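Protein (glyceraldehyde 3-phosphate dehydrogenase) (Sulfolobus solfataricus, PDB 1B7G) catalyses the phosphorylating oxidation of glyceraldehyde 3-phosphate in glycolysis, using either NADP or NAD but markedly preferring NADP. Local coordinates at residues I164-A169 with L217-F222. The protein carries 1 engineered substitution. Numbering follows the deposited sequence.
Sequences IVRRAA and LMHMHF. With SO4 (sulfate ion), chain D; SO4 (sulfate ion), chain C.
CG1 of Ile164 sits squarely over one face of the His221 ring, 3.8 Å from its centroid, a CH-pi contact; NE2 of that ring hydrogen-bonds OD1 of Asn140. At the Phe222 ring the approach is edge-on, Val165 CG2 lying 3.5 Å from CE2. The His219 ring also offers its edge: ND1 accepts the backbone N-H of Arg167 at 2.9 Å, the donor 20° out of the ring plane. With CG anti to the carbonyl carbon (chi1 -58°), the catalytic-site imidazole reaches across to the neighbouring strand, and this bond restrains the ring's rotation. CE1 lies over one face of the Arg166 guanidinium. An alanine at His219 removes that carbon and is likely to leave the Arg167 amide without its acceptor. The arginines hold the sulfates, probably from the crystallisation liquor, by their edges: Arg166 NE reaches O2 of the chain C sulfate at 2.8 Å, while Arg166 NH2 and Arg167 NH1 share O2 of the chain D sulfate; the anions probably mimic inorganic and substrate phosphates. Paired N-H...O bonds between Val165 and Met220 join antiparallel strands 157-167 and 219-227; in the same mixed sheet 205-213 lies beside 157-167 and 291-298 beside 219-227, with helix 139-152 packed against Ile164 and His221.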
ATOM      1  N   ILE A 164      -8.668  -7.520  22.196  1.00 24.12           N
ATOM      2  CA  ILE A 164      -7.867  -7.376  20.999  1.00 23.79           C
ATOM      3  C   ILE A 164      -8.414  -8.176  19.816  1.00 19.11           C
ATOM      4  O   ILE A 164      -8.461  -9.401  19.820  1.00 18.92           O
ATOM      5  CB  ILE A 164      -6.406  -7.788  21.263  1.00 26.14           C
ATOM      6  CG1 ILE A 164      -5.786  -6.900  22.375  1.00 28.65           C
ATOM      7  CG2 ILE A 164      -5.535  -7.576  20.013  1.00 30.55           C
ATOM      8  CD1 ILE A 164      -4.531  -7.545  22.940  1.00 25.27           C
ATOM      9  N   VAL A 165      -8.776  -7.450  18.769  1.00 16.75           N
ATOM     10  CA  VAL A 165      -9.220  -8.064  17.521  1.00 18.52           C
ATOM     11  C   VAL A 165      -8.013  -8.148  16.561  1.00 17.53           C
ATOM     12  O   VAL A 165      -7.614  -7.109  16.072  1.00 18.50           O
ATOM     13  CB  VAL A 165     -10.335  -7.228  16.886  1.00 23.95           C
ATOM     14  CG1 VAL A 165     -10.718  -7.796  15.498  1.00 16.88           C
ATOM     15  CG2 VAL A 165     -11.511  -7.123  17.846  1.00 21.18           C
ATOM     16  N   ARG A 166      -7.462  -9.326  16.382  1.00 21.55           N
ATOM     17  CA  ARG A 166      -6.237  -9.439  15.558  1.00 20.49           C
ATOM     18  C   ARG A 166      -6.526  -9.674  14.086  1.00 26.62           C
ATOM     19  O   ARG A 166      -7.409 -10.476  13.718  1.00 20.97           O
ATOM     20  CB  ARG A 166      -5.352 -10.549  16.116  1.00 20.86           C
ATOM     21  CG  ARG A 166      -5.133 -10.595  17.588  1.00 19.83           C
ATOM     22  CD  ARG A 166      -4.092 -11.544  18.146  1.00 24.00           C
ATOM     23  NE  ARG A 166      -2.792 -11.455  17.474  1.00 26.15           N
ATOM     24  CZ  ARG A 166      -2.407 -12.167  16.437  1.00 36.70           C
ATOM     25  NH1 ARG A 166      -3.194 -13.127  15.935  1.00 20.64           N
ATOM     26  NH2 ARG A 166      -1.204 -11.939  15.886  1.00 25.15           N
ATOM     27  N   ARG A 167      -5.762  -9.003  13.216  1.00 22.78           N
ATOM     28  CA  ARG A 167      -5.832  -9.319  11.776  1.00 21.92           C
ATOM     29  C   ARG A 167      -5.280 -10.717  11.622  1.00 23.16           C
ATOM     30  O   ARG A 167      -4.407 -11.122  12.420  1.00 23.31           O
ATOM     31  CB  ARG A 167      -5.066  -8.239  10.980  1.00 24.66           C
ATOM     32  CG  ARG A 167      -3.532  -8.269  11.277  1.00 23.85           C
ATOM     33  CD  ARG A 167      -2.879  -9.139  10.228  1.00 29.24           C
ATOM     34  NE  ARG A 167      -1.441  -9.327  10.276  1.00 20.26           N
ATOM     35  CZ  ARG A 167      -0.820 -10.183  11.073  1.00 24.10           C
ATOM     36  NH1 ARG A 167      -1.510 -10.927  11.957  1.00 26.70           N
ATOM     37  NH2 ARG A 167       0.508 -10.302  11.034  1.00 25.24           N
ATOM     38  N   ALA A 168      -5.814 -11.551  10.735  1.00 22.90           N
ATOM     39  CA  ALA A 168      -5.416 -12.923  10.551  1.00 18.63           C
ATOM     40  C   ALA A 168      -3.972 -13.121  10.065  1.00 26.13           C
ATOM     41  O   ALA A 168      -3.225 -13.982  10.564  1.00 22.94           O
ATOM     42  CB  ALA A 168      -6.349 -13.570   9.466  1.00 19.59           C
ATOM     43  N   ALA A 169      -3.608 -12.400   9.022  1.00 25.31           N
ATOM     44  CA  ALA A 169      -2.299 -12.569   8.389  1.00 29.25           C
ATOM     45  C   ALA A 169      -1.986 -11.311   7.575  1.00 28.78           C
ATOM     46  O   ALA A 169      -2.882 -10.528   7.288  1.00 23.17           O
ATOM     47  CB  ALA A 169      -2.378 -13.771   7.424  1.00 30.74           C
ATOM     48  N   LEU A 217      -5.291  -5.876   7.261  1.00 20.82           N
ATOM     49  CA  LEU A 217      -4.657  -4.572   7.375  1.00 25.94           C
ATOM     50  C   LEU A 217      -4.110  -4.200   8.733  1.00 28.36           C
ATOM     51  O   LEU A 217      -2.979  -3.727   8.823  1.00 27.33           O
ATOM     52  CB  LEU A 217      -5.651  -3.519   6.879  1.00 26.14           C
ATOM     53  CG  LEU A 217      -6.223  -3.796   5.467  1.00 30.81           C
ATOM     54  CD1 LEU A 217      -7.044  -2.611   4.976  1.00 17.96           C
ATOM     55  CD2 LEU A 217      -5.074  -4.074   4.488  1.00 30.49           C
ATOM     56  N   MET A 218      -4.912  -4.284   9.780  1.00 22.27           N
ATOM     57  CA  MET A 218      -4.558  -3.762  11.101  1.00 20.99           C
ATOM     58  C   MET A 218      -5.345  -4.530  12.171  1.00 25.01           C
ATOM     59  O   MET A 218      -6.468  -4.970  11.865  1.00 23.98           O
ATOM     60  CB  MET A 218      -5.077  -2.315  11.191  1.00 25.84           C
ATOM     61  CG  MET A 218      -4.204  -1.258  10.526  1.00 22.17           C
ATOM     62  SD  MET A 218      -4.852   0.390  10.664  1.00 20.68           S
ATOM     63  CE  MET A 218      -3.869   1.219   9.376  1.00 21.55           C
ATOM     64  N   HIS A 219      -4.801  -4.509  13.364  1.00 21.08           N
ATOM     65  CA  HIS A 219      -5.483  -4.976  14.545  1.00 21.82           C
ATOM     66  C   HIS A 219      -6.295  -3.818  15.114  1.00 23.57           C
ATOM     67  O   HIS A 219      -5.980  -2.662  14.810  1.00 19.58           O
ATOM     68  CB  HIS A 219      -4.468  -5.340  15.635  1.00 20.08           C
ATOM     69  CG  HIS A 219      -3.457  -6.365  15.278  1.00 22.82           C
ATOM     70  ND1 HIS A 219      -3.764  -7.617  14.828  1.00 24.00           N
ATOM     71  CD2 HIS A 219      -2.094  -6.327  15.326  1.00 25.18           C
ATOM     72  CE1 HIS A 219      -2.684  -8.332  14.644  1.00 22.15           C
ATOM     73  NE2 HIS A 219      -1.631  -7.548  14.961  1.00 24.37           N
ATOM     74  N   MET A 220      -7.200  -4.139  16.048  1.00 17.88           N
ATOM     75  CA  MET A 220      -7.895  -3.157  16.815  1.00 21.22           C
ATOM     76  C   MET A 220      -7.984  -3.574  18.281  1.00 22.73           C
ATOM     77  O   MET A 220      -8.127  -4.745  18.643  1.00 21.98           O
ATOM     78  CB  MET A 220      -9.304  -2.732  16.349  1.00 23.64           C
ATOM     79  CG  MET A 220      -9.262  -1.652  15.265  1.00 23.15           C
ATOM     80  SD  MET A 220     -10.857  -0.997  14.821  1.00 21.17           S
ATOM     81  CE  MET A 220     -11.128   0.124  16.233  1.00 24.74           C
ATOM     82  N   HIS A 221      -7.893  -2.539  19.154  1.00 23.80           N
ATOM     83  CA  HIS A 221      -8.033  -2.776  20.584  1.00 25.84           C
ATOM     84  C   HIS A 221      -9.244  -2.023  21.158  1.00 18.25           C
ATOM     85  O   HIS A 221      -9.562  -0.940  20.800  1.00 21.59           O
ATOM     86  CB  HIS A 221      -6.824  -2.354  21.448  1.00 19.60           C
ATOM     87  CG  HIS A 221      -5.549  -3.080  21.103  1.00 19.93           C
ATOM     88  ND1 HIS A 221      -4.530  -3.241  22.043  1.00 24.93           N
ATOM     89  CD2 HIS A 221      -5.130  -3.660  19.978  1.00 24.25           C
ATOM     90  CE1 HIS A 221      -3.543  -3.945  21.439  1.00 20.56           C
ATOM     91  NE2 HIS A 221      -3.883  -4.166  20.204  1.00 24.88           N
ATOM     92  N   PHE A 222      -9.844  -2.668  22.177  1.00 16.42           N
ATOM     93  CA  PHE A 222     -11.016  -2.005  22.808  1.00 23.11           C
ATOM     94  C   PHE A 222     -10.751  -2.056  24.309  1.00 21.62           C
ATOM     95  O   PHE A 222     -10.517  -3.153  24.833  1.00 21.33           O
ATOM     96  CB  PHE A 222     -12.315  -2.712  22.448  1.00 28.14           C
ATOM     97  CG  PHE A 222     -12.559  -2.772  20.956  1.00 23.06           C
ATOM     98  CD1 PHE A 222     -13.073  -1.675  20.292  1.00 24.19           C
ATOM     99  CD2 PHE A 222     -12.209  -3.893  20.227  1.00 34.87           C
ATOM    100  CE1 PHE A 222     -13.267  -1.720  18.916  1.00 27.65           C
ATOM    101  CE2 PHE A 222     -12.396  -3.941  18.849  1.00 36.88           C
ATOM    102  CZ  PHE A 222     -12.931  -2.848  18.199  1.00 27.32           C
TER
HETATM  103  S   SO4 D 603       1.096 -13.156  13.263  1.00 44.76           S
HETATM  104  O1  SO4 D 603       1.759 -13.016  11.912  1.00 57.79           O
HETATM  105  O2  SO4 D 603      -0.354 -12.868  13.136  1.00 55.97           O
HETATM  106  O3  SO4 D 603       1.745 -12.103  14.115  1.00 56.77           O
HETATM  107  O4  SO4 D 603       1.321 -14.515  13.795  1.00 53.15           O
HETATM  108  S   SO4 C 601       0.415  -9.906  19.033  1.00 25.27           S
HETATM  109  O1  SO4 C 601       0.777 -10.934  18.065  1.00 34.33           O
HETATM  110  O2  SO4 C 601      -1.144  -9.864  19.160  1.00 29.64           O
HETATM  111  O3  SO4 C 601       0.801  -8.530  18.737  1.00 30.69           O
HETATM  112  O4  SO4 C 601       1.001 -10.344  20.313  1.00 30.27           O